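Local atomic coordinates of LbaCas13a H328A (C2c2) (Lachnospiraceae bacterium NK4A179, PDB entry 5WLH), a protein that binds a precursor CRISPR RNA as its guide and, as a Cas13a enzyme, probably cuts RNA, with a preference for adenosine, once target RNA activates it. Residues A[642-646]-A[647-651]; A[714-717]-A[718-722]; A[1174-1177]-A[1178-1181]; A[1205-1208]-A[1209-1213]. All blocks are in the same frame, centred on the assembly; numbering follows the deposited sequence.

Contact 1: A[642-646]-A[647-651]. With nucleotides of chain B.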
loop_
_atom_site.group_PDB
_atom_site.type_symbol
_atom_site.label_atom_id
_atom_site.label_comp_id
_atom_site.label_asym_id
_atom_site.label_seq_id
_atom_site.Cartn_x
_atom_site.Cartn_y
_atom_site.Cartn_z
ATOM N N LYS A 642 25.121 11.120 21.160
ATOM C CA LYS A 642 24.071 11.910 20.507
ATOM C C LYS A 642 23.590 13.050 21.391
ATOM O O LYS A 642 23.206 14.109 20.878
ATOM C CB LYS A 642 22.888 11.021 20.119
ATOM C CG LYS A 642 23.265 9.920 19.156
ATOM C CD LYS A 642 22.046 9.134 18.712
ATOM C CE LYS A 642 21.299 9.908 17.641
ATOM N NZ LYS A 642 20.222 9.068 17.022
ATOM N N PHE A 643 23.573 12.853 22.713
ATOM C CA PHE A 643 23.345 13.984 23.611
ATOM C C PHE A 643 24.408 15.055 23.389
ATOM O O PHE A 643 24.099 16.241 23.218
ATOM C CB PHE A 643 23.352 13.518 25.068
ATOM C CG PHE A 643 21.991 13.166 25.612
ATOM C CD1 PHE A 643 21.044 12.536 24.815
ATOM C CD2 PHE A 643 21.669 13.439 26.938
ATOM C CE1 PHE A 643 19.797 12.196 25.319
ATOM C CE2 PHE A 643 20.422 13.111 27.448
ATOM C CZ PHE A 643 19.482 12.474 26.634
ATOM N N TYR A 644 25.672 14.639 23.360
ATOM C CA TYR A 644 26.771 15.582 23.186
ATOM C C TYR A 644 26.695 16.273 21.832
ATOM O O TYR A 644 26.764 17.504 21.743
ATOM C CB TYR A 644 28.105 14.852 23.331
ATOM C CG TYR A 644 29.301 15.765 23.188
ATOM C CD1 TYR A 644 29.832 16.422 24.295
ATOM C CD2 TYR A 644 29.895 15.973 21.952
ATOM C CE1 TYR A 644 30.922 17.262 24.172
ATOM C CE2 TYR A 644 30.985 16.817 21.816
ATOM C CZ TYR A 644 31.494 17.458 22.936
ATOM O OH TYR A 644 32.577 18.297 22.817
ATOM N N SER A 645 26.557 15.492 20.761
ATOM C CA SER A 645 26.554 16.070 19.425
ATOM C C SER A 645 25.340 16.953 19.182
ATOM O O SER A 645 25.394 17.824 18.306
ATOM C CB SER A 645 26.612 14.963 18.370
ATOM O OG SER A 645 27.848 14.266 18.420
ATOM N N ASN A 646 24.244 16.735 19.909
ATOM C CA ASN A 646 23.075 17.593 19.813
ATOM C C ASN A 646 23.177 18.802 20.738
ATOM O O ASN A 646 22.209 19.561 20.851
ATOM C CB ASN A 646 21.790 16.804 20.118
ATOM C CG ASN A 646 21.241 16.082 18.891
ATOM O OD1 ASN A 646 20.590 16.687 18.036
ATOM N ND2 ASN A 646 21.531 14.794 18.789
ATOM N N ASN A 647 24.325 18.971 21.406
ATOM C CA ASN A 647 24.676 20.142 22.207
ATOM C C ASN A 647 23.932 20.220 23.530
ATOM O O ASN A 647 23.846 21.301 24.126
ATOM C CB ASN A 647 24.467 21.438 21.413
ATOM C CG ASN A 647 25.335 21.495 20.192
ATOM O OD1 ASN A 647 26.545 21.324 20.281
ATOM N ND2 ASN A 647 24.722 21.699 19.030
ATOM N N LEU A 648 23.399 19.107 24.025
ATOM C CA LEU A 648 22.721 19.150 25.316
ATOM C C LEU A 648 23.653 19.557 26.453
ATOM O O LEU A 648 23.200 20.294 27.345
ATOM C CB LEU A 648 22.059 17.798 25.616
ATOM C CG LEU A 648 20.643 17.584 25.068
ATOM C CD1 LEU A 648 19.706 18.700 25.507
ATOM C CD2 LEU A 648 20.646 17.427 23.554
ATOM N N PRO A 649 24.918 19.127 26.507
ATOM C CA PRO A 649 25.796 19.611 27.583
ATOM C C PRO A 649 26.230 21.054 27.415
ATOM O O PRO A 649 26.969 21.561 28.268
ATOM C CB PRO A 649 26.998 18.661 27.522
ATOM C CG PRO A 649 26.949 18.038 26.196
ATOM C CD PRO A 649 25.530 18.006 25.770
ATOM N N MET A 650 25.807 21.725 26.344
ATOM C CA MET A 650 25.998 23.163 26.231
ATOM C C MET A 650 24.989 23.934 27.068
ATOM O O MET A 650 25.211 25.118 27.357
ATOM C CB MET A 650 25.890 23.584 24.764
ATOM C CG MET A 650 26.155 25.048 24.469
ATOM S SD MET A 650 26.207 25.347 22.688
ATOM C CE MET A 650 27.483 24.188 22.211
ATOM N N PHE A 651 23.895 23.288 27.475
ATOM C CA PHE A 651 22.809 23.984 28.153
ATOM C C PHE A 651 22.376 23.345 29.461
ATOM O O PHE A 651 21.623 23.976 30.210
ATOM C CB PHE A 651 21.598 24.108 27.212
ATOM C CG PHE A 651 21.927 24.808 25.921
ATOM C CD1 PHE A 651 21.942 26.193 25.859
ATOM C CD2 PHE A 651 22.267 24.091 24.786
ATOM C CE1 PHE A 651 22.268 26.853 24.680
ATOM C CE2 PHE A 651 22.590 24.742 23.604
ATOM C CZ PHE A 651 22.589 26.129 23.553
ATOM P P U B 37 18.146 16.599 11.258
ATOM O OP1 U B 37 16.815 16.123 10.776
ATOM O OP2 U B 37 18.993 17.524 10.450
ATOM O "O5'" U B 37 17.845 17.314 12.648
ATOM C "C5'" U B 37 18.883 17.644 13.544
ATOM C "C4'" U B 37 19.108 19.129 13.750
ATOM O "O4'" U B 37 20.054 19.193 14.835
ATOM C "C3'" U B 37 19.807 19.840 12.599
ATOM O "O3'" U B 37 19.784 21.262 12.842
ATOM C "C2'" U B 37 21.226 19.331 12.786
ATOM O "O2'" U B 37 22.231 20.064 12.118
ATOM C "C1'" U B 37 21.361 19.390 14.315
ATOM N N1 U B 37 22.188 18.310 14.864
ATOM C C2 U B 37 23.235 18.652 15.693
ATOM O O2 U B 37 23.489 19.811 15.976
ATOM N N3 U B 37 23.949 17.578 16.170
ATOM C C4 U B 37 23.719 16.240 15.894
ATOM O O4 U B 37 24.443 15.377 16.385
ATOM C C5 U B 37 22.610 15.973 15.038
ATOM C C6 U B 37 21.904 16.995 14.566
ATOM P P A B 36 17.763 10.886 15.068
ATOM O OP1 A B 36 18.954 11.049 15.932
ATOM O OP2 A B 36 16.405 10.882 15.649
ATOM O "O5'" A B 36 17.764 11.993 13.939
ATOM C "C5'" A B 36 17.641 13.363 14.280
ATOM C "C4'" A B 36 18.646 14.192 13.529
ATOM O "O4'" A B 36 19.995 13.780 13.878
ATOM C "C3'" A B 36 18.571 14.100 12.020
ATOM O "O3'" A B 36 19.105 15.333 11.539
ATOM C "C2'" A B 36 19.552 12.962 11.725
ATOM O "O2'" A B 36 20.017 12.906 10.397
ATOM C "C1'" A B 36 20.662 13.291 12.719
ATOM N N9 A B 36 21.491 12.180 13.173
ATOM C C8 A B 36 21.139 10.894 13.507
ATOM N N7 A B 36 22.147 10.188 13.965
ATOM C C5 A B 36 23.218 11.078 13.961
ATOM C C6 A B 36 24.571 10.952 14.336
ATOM N N6 A B 36 25.102 9.818 14.806
ATOM N N1 A B 36 25.367 12.040 14.204
ATOM C C2 A B 36 24.840 13.175 13.736
ATOM N N3 A B 36 23.585 13.413 13.358
ATOM C C4 A B 36 22.821 12.310 13.495
HETATM O O HOH W 1 28.052 19.177 20.046
HETATM O O HOH W 2 21.838 21.574 18.881
#

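Contact 2: A[714-717]-A[718-722]. With nucleotides of chain B.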
loop_
_atom_site.group_PDB
_atom_site.type_symbol
_atom_site.label_atom_id
_atom_site.label_comp_id
_atom_site.label_asym_id
_atom_site.label_seq_id
_atom_site.Cartn_x
_atom_site.Cartn_y
_atom_site.Cartn_z
ATOM N N LEU A 714 19.595 28.818 18.378
ATOM C CA LEU A 714 19.237 27.726 17.483
ATOM C C LEU A 714 19.783 26.398 17.989
ATOM O O LEU A 714 19.082 25.381 17.956
ATOM C CB LEU A 714 19.753 28.021 16.080
ATOM C CG LEU A 714 19.454 26.943 15.050
ATOM C CD1 LEU A 714 17.947 26.701 14.963
ATOM C CD2 LEU A 714 20.023 27.367 13.711
ATOM N N LYS A 715 21.033 26.384 18.458
ATOM C CA LYS A 715 21.567 25.184 19.096
ATOM C C LYS A 715 20.680 24.729 20.249
ATOM O O LYS A 715 20.423 23.531 20.403
ATOM C CB LYS A 715 22.993 25.425 19.594
ATOM C CG LYS A 715 24.074 25.333 18.524
ATOM C CD LYS A 715 25.443 25.133 19.163
ATOM C CE LYS A 715 26.541 25.821 18.370
ATOM N NZ LYS A 715 26.376 25.638 16.902
ATOM N N PHE A 716 20.200 25.668 21.072
ATOM C CA PHE A 716 19.386 25.279 22.221
ATOM C C PHE A 716 18.075 24.635 21.790
ATOM O O PHE A 716 17.696 23.575 22.303
ATOM C CB PHE A 716 19.088 26.472 23.128
ATOM C CG PHE A 716 18.055 26.160 24.169
ATOM C CD1 PHE A 716 18.337 25.247 25.177
ATOM C CD2 PHE A 716 16.790 26.720 24.106
ATOM C CE1 PHE A 716 17.383 24.926 26.128
ATOM C CE2 PHE A 716 15.823 26.403 25.047
ATOM C CZ PHE A 716 16.120 25.510 26.065
ATOM N N TYR A 717 17.342 25.280 20.879
ATOM C CA TYR A 717 16.050 24.721 20.487
ATOM C C TYR A 717 16.218 23.386 19.767
ATOM O O TYR A 717 15.386 22.485 19.929
ATOM C CB TYR A 717 15.282 25.715 19.624
ATOM C CG TYR A 717 14.773 26.871 20.447
ATOM C CD1 TYR A 717 13.937 26.653 21.531
ATOM C CD2 TYR A 717 15.159 28.169 20.167
ATOM C CE1 TYR A 717 13.479 27.703 22.302
ATOM C CE2 TYR A 717 14.696 29.227 20.931
ATOM C CZ TYR A 717 13.865 28.987 21.996
ATOM O OH TYR A 717 13.409 30.041 22.761
ATOM N N ASN A 718 17.290 23.241 18.987
ATOM C CA ASN A 718 17.599 21.962 18.360
ATOM C C ASN A 718 17.949 20.913 19.407
ATOM O O ASN A 718 17.545 19.752 19.292
ATOM C CB ASN A 718 18.753 22.133 17.380
ATOM C CG ASN A 718 18.321 22.792 16.078
ATOM O OD1 ASN A 718 17.144 22.774 15.731
ATOM N ND2 ASN A 718 19.273 23.377 15.361
ATOM N N ALA A 719 18.699 21.309 20.436
ATOM C CA ALA A 719 19.037 20.382 21.511
ATOM C C ALA A 719 17.793 19.958 22.275
ATOM O O ALA A 719 17.592 18.769 22.555
ATOM C CB ALA A 719 20.055 21.028 22.456
ATOM N N LEU A 720 16.950 20.924 22.631
ATOM C CA LEU A 720 15.733 20.609 23.368
ATOM C C LEU A 720 14.818 19.713 22.545
ATOM O O LEU A 720 14.194 18.788 23.080
ATOM C CB LEU A 720 15.014 21.900 23.747
ATOM C CG LEU A 720 13.958 21.800 24.846
ATOM C CD1 LEU A 720 14.598 21.460 26.175
ATOM C CD2 LEU A 720 13.174 23.098 24.941
ATOM N N TYR A 721 14.736 19.973 21.239
ATOM C CA TYR A 721 13.900 19.156 20.362
ATOM C C TYR A 721 14.347 17.700 20.374
ATOM O O TYR A 721 13.516 16.783 20.451
ATOM C CB TYR A 721 13.959 19.707 18.939
ATOM C CG TYR A 721 12.781 19.273 18.100
ATOM C CD1 TYR A 721 11.507 19.690 18.412
ATOM C CD2 TYR A 721 12.951 18.420 17.007
ATOM C CE1 TYR A 721 10.423 19.315 17.642
ATOM C CE2 TYR A 721 11.878 18.040 16.238
ATOM C CZ TYR A 721 10.616 18.479 16.559
ATOM O OH TYR A 721 9.532 18.102 15.803
ATOM N N TYR A 722 15.654 17.474 20.267
ATOM C CA TYR A 722 16.178 16.111 20.293
ATOM C C TYR A 722 15.949 15.475 21.654
ATOM O O TYR A 722 15.474 14.341 21.745
ATOM C CB TYR A 722 17.668 16.084 19.942
ATOM C CG TYR A 722 18.208 14.672 20.033
ATOM C CD1 TYR A 722 17.915 13.735 19.048
ATOM C CD2 TYR A 722 18.950 14.254 21.129
ATOM C CE1 TYR A 722 18.375 12.433 19.134
ATOM C CE2 TYR A 722 19.413 12.950 21.230
ATOM C CZ TYR A 722 19.121 12.043 20.223
ATOM O OH TYR A 722 19.575 10.750 20.315
ATOM P P A B 38 19.602 22.353 11.657
ATOM O OP1 A B 38 20.482 22.005 10.508
ATOM O OP2 A B 38 19.742 23.716 12.251
ATOM O "O5'" A B 38 18.068 22.233 11.271
ATOM C "C5'" A B 38 17.060 22.344 12.270
ATOM C "C4'" A B 38 15.892 23.169 11.792
ATOM O "O4'" A B 38 16.180 24.580 11.983
ATOM C "C3'" A B 38 15.537 23.006 10.314
ATOM O "O3'" A B 38 14.133 23.148 10.159
ATOM C "C2'" A B 38 16.204 24.209 9.669
ATOM O "O2'" A B 38 15.614 24.613 8.452
ATOM C "C1'" A B 38 16.018 25.263 10.755
ATOM N N9 A B 38 16.970 26.371 10.693
ATOM C C8 A B 38 18.339 26.340 10.738
ATOM N N7 A B 38 18.890 27.526 10.653
ATOM C C5 A B 38 17.807 28.391 10.552
ATOM C C6 A B 38 17.713 29.788 10.432
ATOM N N6 A B 38 18.776 30.589 10.396
ATOM N N1 A B 38 16.482 30.334 10.344
ATOM C C2 A B 38 15.415 29.527 10.379
ATOM N N3 A B 38 15.376 28.201 10.486
ATOM C C4 A B 38 16.618 27.693 10.572
#

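Contact 3: A[1174-1177]-A[1178-1181]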
loop_
_atom_site.group_PDB
_atom_site.type_symbol
_atom_site.label_atom_id
_atom_site.label_comp_id
_atom_site.label_asym_id
_atom_site.label_seq_id
_atom_site.Cartn_x
_atom_site.Cartn_y
_atom_site.Cartn_z
ATOM N N TYR A 1174 3.671 -29.817 -3.567
ATOM C CA TYR A 1174 4.959 -29.690 -2.903
ATOM C C TYR A 1174 5.965 -29.008 -3.822
ATOM O O TYR A 1174 6.656 -28.064 -3.424
ATOM C CB TYR A 1174 5.470 -31.087 -2.486
ATOM C CG TYR A 1174 6.869 -31.020 -1.921
ATOM C CD1 TYR A 1174 7.986 -31.039 -2.755
ATOM C CD2 TYR A 1174 7.071 -30.889 -0.555
ATOM C CE1 TYR A 1174 9.262 -30.925 -2.238
ATOM C CE2 TYR A 1174 8.357 -30.787 -0.017
ATOM C CZ TYR A 1174 9.442 -30.816 -0.864
ATOM O OH TYR A 1174 10.705 -30.682 -0.342
ATOM N N GLN A 1175 6.055 -29.482 -5.069
ATOM C CA GLN A 1175 7.093 -29.002 -5.967
ATOM C C GLN A 1175 6.852 -27.558 -6.370
ATOM O O GLN A 1175 7.815 -26.808 -6.578
ATOM C CB GLN A 1175 7.177 -29.919 -7.191
ATOM C CG GLN A 1175 7.618 -31.353 -6.784
ATOM C CD GLN A 1175 9.123 -31.488 -6.799
ATOM O OE1 GLN A 1175 9.788 -31.290 -5.788
ATOM N NE2 GLN A 1175 9.672 -31.762 -7.965
ATOM N N ILE A 1176 5.588 -27.148 -6.472
ATOM C CA ILE A 1176 5.302 -25.742 -6.739
ATOM C C ILE A 1176 5.831 -24.878 -5.603
ATOM O O ILE A 1176 6.531 -23.884 -5.827
ATOM C CB ILE A 1176 3.796 -25.517 -6.956
ATOM C CG1 ILE A 1176 3.369 -26.101 -8.312
ATOM C CG2 ILE A 1176 3.498 -23.992 -6.926
ATOM C CD1 ILE A 1176 1.866 -26.188 -8.509
ATOM N N CYS A 1177 5.506 -25.248 -4.367
ATOM C CA CYS A 1177 5.926 -24.417 -3.244
ATOM C C CYS A 1177 7.431 -24.443 -3.075
ATOM O O CYS A 1177 8.025 -23.432 -2.673
ATOM C CB CYS A 1177 5.238 -24.862 -1.955
ATOM S SG CYS A 1177 3.482 -24.521 -1.943
ATOM N N ALA A 1178 8.072 -25.567 -3.404
ATOM C CA ALA A 1178 9.518 -25.608 -3.275
ATOM C C ALA A 1178 10.181 -24.588 -4.185
ATOM O O ALA A 1178 11.279 -24.123 -3.886
ATOM C CB ALA A 1178 10.048 -27.013 -3.560
ATOM N N MET A 1179 9.554 -24.243 -5.317
ATOM C CA MET A 1179 10.175 -23.246 -6.178
ATOM C C MET A 1179 10.314 -21.904 -5.482
ATOM O O MET A 1179 11.179 -21.109 -5.850
ATOM C CB MET A 1179 9.363 -23.056 -7.459
ATOM C CG MET A 1179 9.401 -24.240 -8.382
ATOM S SD MET A 1179 8.692 -23.781 -9.993
ATOM C CE MET A 1179 6.954 -23.941 -9.649
ATOM N N TYR A 1180 9.456 -21.619 -4.507
ATOM C CA TYR A 1180 9.366 -20.285 -3.941
ATOM C C TYR A 1180 9.859 -20.179 -2.509
ATOM O O TYR A 1180 9.830 -19.076 -1.945
ATOM C CB TYR A 1180 7.913 -19.807 -3.997
ATOM C CG TYR A 1180 7.394 -19.780 -5.414
ATOM C CD1 TYR A 1180 7.719 -18.734 -6.261
ATOM C CD2 TYR A 1180 6.593 -20.799 -5.900
ATOM C CE1 TYR A 1180 7.248 -18.697 -7.568
ATOM C CE2 TYR A 1180 6.118 -20.780 -7.215
ATOM C CZ TYR A 1180 6.451 -19.722 -8.037
ATOM O OH TYR A 1180 5.998 -19.700 -9.336
ATOM N N ILE A 1181 10.267 -21.276 -1.889
ATOM C CA ILE A 1181 10.636 -21.273 -0.473
ATOM C C ILE A 1181 12.105 -21.645 -0.354
ATOM O O ILE A 1181 12.505 -22.763 -0.709
ATOM C CB ILE A 1181 9.758 -22.212 0.355
ATOM C CG1 ILE A 1181 8.317 -21.713 0.363
ATOM C CG2 ILE A 1181 10.273 -22.304 1.802
ATOM C CD1 ILE A 1181 7.331 -22.778 0.844
#

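Contact 4: A[1205-1208]-A[1209-1213]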
loop_
_atom_site.group_PDB
_atom_site.type_symbol
_atom_site.label_atom_id
_atom_site.label_comp_id
_atom_site.label_asym_id
_atom_site.label_seq_id
_atom_site.Cartn_x
_atom_site.Cartn_y
_atom_site.Cartn_z
ATOM N N THR A 1205 15.694 -19.156 -6.995
ATOM C CA THR A 1205 14.409 -19.362 -7.657
ATOM C C THR A 1205 14.613 -19.802 -9.102
ATOM O O THR A 1205 13.972 -20.755 -9.563
ATOM C CB THR A 1205 13.566 -18.087 -7.577
ATOM O OG1 THR A 1205 13.428 -17.710 -6.202
ATOM C CG2 THR A 1205 12.191 -18.324 -8.152
ATOM N N GLY A 1206 15.542 -19.160 -9.814
ATOM C CA GLY A 1206 15.794 -19.543 -11.195
ATOM C C GLY A 1206 16.246 -20.986 -11.327
ATOM O O GLY A 1206 15.819 -21.701 -12.240
ATOM N N ALA A 1207 17.119 -21.435 -10.422
ATOM C CA ALA A 1207 17.547 -22.825 -10.455
ATOM C C ALA A 1207 16.378 -23.741 -10.168
ATOM O O ALA A 1207 16.224 -24.791 -10.805
ATOM C CB ALA A 1207 18.666 -23.069 -9.441
ATOM N N LYS A 1208 15.539 -23.353 -9.208
ATOM C CA LYS A 1208 14.410 -24.190 -8.842
ATOM C C LYS A 1208 13.427 -24.319 -9.989
ATOM O O LYS A 1208 12.833 -25.380 -10.181
ATOM C CB LYS A 1208 13.724 -23.624 -7.609
ATOM C CG LYS A 1208 14.545 -23.964 -6.382
ATOM C CD LYS A 1208 13.932 -23.506 -5.152
ATOM C CE LYS A 1208 14.539 -24.245 -3.987
ATOM N NZ LYS A 1208 13.815 -23.796 -2.784
ATOM N N ILE A 1209 13.197 -23.236 -10.731
ATOM C CA ILE A 1209 12.306 -23.347 -11.875
ATOM C C ILE A 1209 12.871 -24.334 -12.885
ATOM O O ILE A 1209 12.143 -25.177 -13.418
ATOM C CB ILE A 1209 12.075 -21.969 -12.499
ATOM C CG1 ILE A 1209 11.271 -21.131 -11.505
ATOM C CG2 ILE A 1209 11.371 -22.117 -13.856
ATOM C CD1 ILE A 1209 11.015 -19.708 -11.984
ATOM N N GLY A 1210 14.172 -24.238 -13.165
ATOM C CA GLY A 1210 14.806 -25.233 -14.022
ATOM C C GLY A 1210 14.620 -26.644 -13.503
ATOM O O GLY A 1210 14.277 -27.560 -14.256
ATOM N N GLU A 1211 14.814 -26.837 -12.202
ATOM C CA GLU A 1211 14.644 -28.165 -11.634
ATOM C C GLU A 1211 13.201 -28.631 -11.741
ATOM O O GLU A 1211 12.937 -29.809 -12.013
ATOM C CB GLU A 1211 15.110 -28.158 -10.183
ATOM C CG GLU A 1211 16.580 -27.894 -10.062
ATOM C CD GLU A 1211 16.975 -27.449 -8.676
ATOM O OE1 GLU A 1211 16.070 -27.231 -7.837
ATOM O OE2 GLU A 1211 18.190 -27.312 -8.433
ATOM N N PHE A 1212 12.246 -27.720 -11.532
ATOM C CA PHE A 1212 10.843 -28.082 -11.680
ATOM C C PHE A 1212 10.558 -28.587 -13.082
ATOM O O PHE A 1212 9.848 -29.586 -13.259
ATOM C CB PHE A 1212 9.956 -26.879 -11.384
ATOM C CG PHE A 1212 8.508 -27.192 -11.419
ATOM C CD1 PHE A 1212 7.799 -27.164 -12.632
ATOM C CD2 PHE A 1212 7.840 -27.522 -10.263
ATOM C CE1 PHE A 1212 6.458 -27.453 -12.659
ATOM C CE2 PHE A 1212 6.490 -27.817 -10.289
ATOM C CZ PHE A 1212 5.794 -27.773 -11.492
ATOM N N TYR A 1213 11.085 -27.888 -14.086
ATOM C CA TYR A 1213 10.956 -28.340 -15.466
ATOM C C TYR A 1213 11.476 -29.764 -15.630
ATOM O O TYR A 1213 10.858 -30.575 -16.321
ATOM C CB TYR A 1213 11.696 -27.381 -16.392
ATOM C CG TYR A 1213 10.841 -26.227 -16.889
ATOM C CD1 TYR A 1213 10.583 -25.117 -16.078
ATOM C CD2 TYR A 1213 10.286 -26.245 -18.171
ATOM C CE1 TYR A 1213 9.805 -24.053 -16.535
ATOM C CE2 TYR A 1213 9.500 -25.189 -18.628
ATOM C CZ TYR A 1213 9.266 -24.097 -17.808
ATOM O OH TYR A 1213 8.481 -23.052 -18.257
#

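Contact 1: A[642-646]-A[647-651]
Where helix 635-645 ends, Asn647 turns the chain with a positive phi of 73°, which lets Leu648 N reach back to Phe643 O (3.1 Å) and Asn647 N to Tyr644 O (2.9 Å). The second bond is the less regular one, since its donor stands above the carbonyl plane of Tyr644 and not on a lone pair. Beyond the turn, Pro649 folds back over the last helical turn. Its CG meets Tyr644 CD1 at 3.8 Å, with the two side chains crossing at about a right angle, and Tyr644 OH goes on to the carbonyl of Cys874. Leu648 lays CD2 against Asn646 CB (3.7 Å). This is a Schellman motif, with asparagine in the left-handed position that closes the helix. The turn also presents polar atoms to the guide RNA. Ser645 O accepts a hydrogen bond from N3 of U37 of chain B at 2.6 Å, so the base is read by a backbone carbonyl. Over one face of the same uracil lies the amide of Asn646, whose ND2 is tied to Lys642 O (2.8 Å), on the other side of that carbonyl plane from Asn646 N. Lys642, bent at chi3, brings NZ to a hydrogen bond with OP1 of A36 of chain B (2.6 Å). One water donates to Asn647 OD1 and Tyr644 O; another accepts from Asn647 ND2 and lies within hydrogen-bonding distance of Asn646 O.

Contact 2: A[714-717]-A[718-722]
Phe716 O receives Leu720 N at 2.8 Å, a nearly straight bond (168° at the hydrogen) in the middle of helix 709-732. The same alpha-helical i to i+4 pattern joins Asn718 N to Leu714 O, Ala719 N to Lys715 O and Tyr721 N to Tyr717 O. One side of the helix here is aromatic and aliphatic. Phe716 and Leu720, one turn apart, run alongside each other in the same direction, with Leu720 CD2 4.0 Å from Phe716 CZ and Leu720 CB over one face of the ring. Phe651 meets that ring edge-to-face, while Phe716 CD2 in turn rides 3.8 Å above the plane of the Tyr717 ring, toward its rim. Tyr717 and Leu720 both pack on helix 687-692, and the Tyr717 OH bonds to Arg692.

Another side of the helix meets the guide RNA through Leu714 and Asn718. The amide of Asn718 is fixed at both of its ends: OD1 bonds to Arg684, and ND2 donates to OP2 of A38 of chain B at 3.2 Å, along a bent path of 137°. With its CG anti to the backbone N (chi1 179°), Leu714 brings CG and CD1 both to 3.6 Å from Asn718 ND2, so aliphatic carbons flank the phosphate-binding amide. The methyl CD2 reaches the adenine itself, with Leu714 CD2 3.3 Å from N7 of A38 of chain B.

Contact 3: A[1174-1177]-A[1178-1181]
The ring of Tyr1180 lies alongside Ile1176, its CE2 4.2 Å from Ile1176 CG2, and Met1179 CB rests 3.8 Å above one face of that ring, offset toward the rim. Ile1176 O approaches the same ring obliquely, 3.1 Å from Tyr1180 CD2. Further back along the helix, the ring of Tyr1174 has Gln1175 OE1 at its edge, in plane, while Ala1178 CB comes up obliquely beside Tyr1174 CE1. The polar ends lead outward from the helix: the hydroxyls of Tyr1174 and Tyr1180 bond to Pro1185 O and Gln1137, and Gln1175 NE2 bonds to Tyr1187 O.

These residues form the last turns of helix 1171-1180, where the alpha-helical pattern gives way to shorter spans. Ala1178 N still bonds to Tyr1174 O (2.9 Å). Met1179 N divides itself weakly between Gln1175 O and Ile1176 O, and Tyr1180 N turns to Cys1177 O (2.9 Å), standing above its carbonyl plane. The helix is buried against helices 1106-1145 and 1205-1216, and Tyr1180 O takes a bond from Asn604, which sits inside an RX4H sequence of the kind found in HEPN ribonuclease domains.

Met1179 bends at its final torsion (chi3 -82°), which curls CE back to 3.8 Å from Ile1176 O. Just after the helix, Ile1181 CG1 approaches Cys1177 O to 3.5 Å, and its CD1 lies 4.1 Å from Cys1177 CB.

Contact 4: A[1205-1208]-A[1209-1213]
Thr1205 O accepts a hydrogen bond from Ile1209 N at 2.8 Å, nearly along the C=O axis, and with that bond the first turn of helix 1205-1216 is under way. Three more i to i+4 bonds satisfy the carbonyls of this opening alpha-helical turn: Gly1210 N to Gly1206 O (3.2 Å, very straight at 172°), Glu1211 N to Ala1207 O, the donor lying in the carbonyl plane, and Phe1212 N to Lys1208 O (2.8 Å). An amide of the first turn, which has no earlier helical carbonyl to reach, finds a side chain instead, as Ala1207 N bonds to Ser1204 OG.

The lysine serves acceptors outside the helix. Lys1208 is stretched out beyond CG, which carries NZ to the main-chain carbonyls of Ala1178, Gly1201 and Leu1184, so that three backbone oxygens would help to stabilise its probable positive charge. Glu1211 does not share it: Lys1208 NZ and Glu1211 OE1 are 6.5 Å apart, and the Glu1211 carboxylate comes only to the root of the lysine chain, OE1 3.9 Å from Lys1208 CG. Glu1211 instead faces Glu1203, with OE1 close to that residue's OE2, a pairing that would tend to raise the pKa of one of the two carboxylates. Glu1211 CG lies 3.2 Å from Ala1207 O.

Phe1212 and Ile1209 carry the helix onto helix 1171-1180. Ile1209, with CG1 anti to its carbonyl carbon (chi1 -68°), sets that CG1 3.3 Å from Thr1205 O, while its CD1 lies 4.2 Å from Thr1205 CG2.

How the contacts relate
The four contacts form two pairs at distant places in the chain. Contacts 1 and 2 touch directly, with Asn646 O against Ala719 CB and Phe651 against Phe716, and both present polar groups, a backbone carbonyl among them, to consecutive nucleotides of the guide. Contacts 3 and 4, whose centres are about 54 to 57 Å from those of the first pair, do not reach the RNA; helices 1171-1180 and 1205-1216 meet there, through Met1179 on Phe1212. Contact 3 is wholly buried and largely aromatic and aliphatic, while contact 4 is partly exposed, begins its helix and is richer in charge. Contact 1, partly buried, closes a helix, whereas contact 2, a buried one, lies within one.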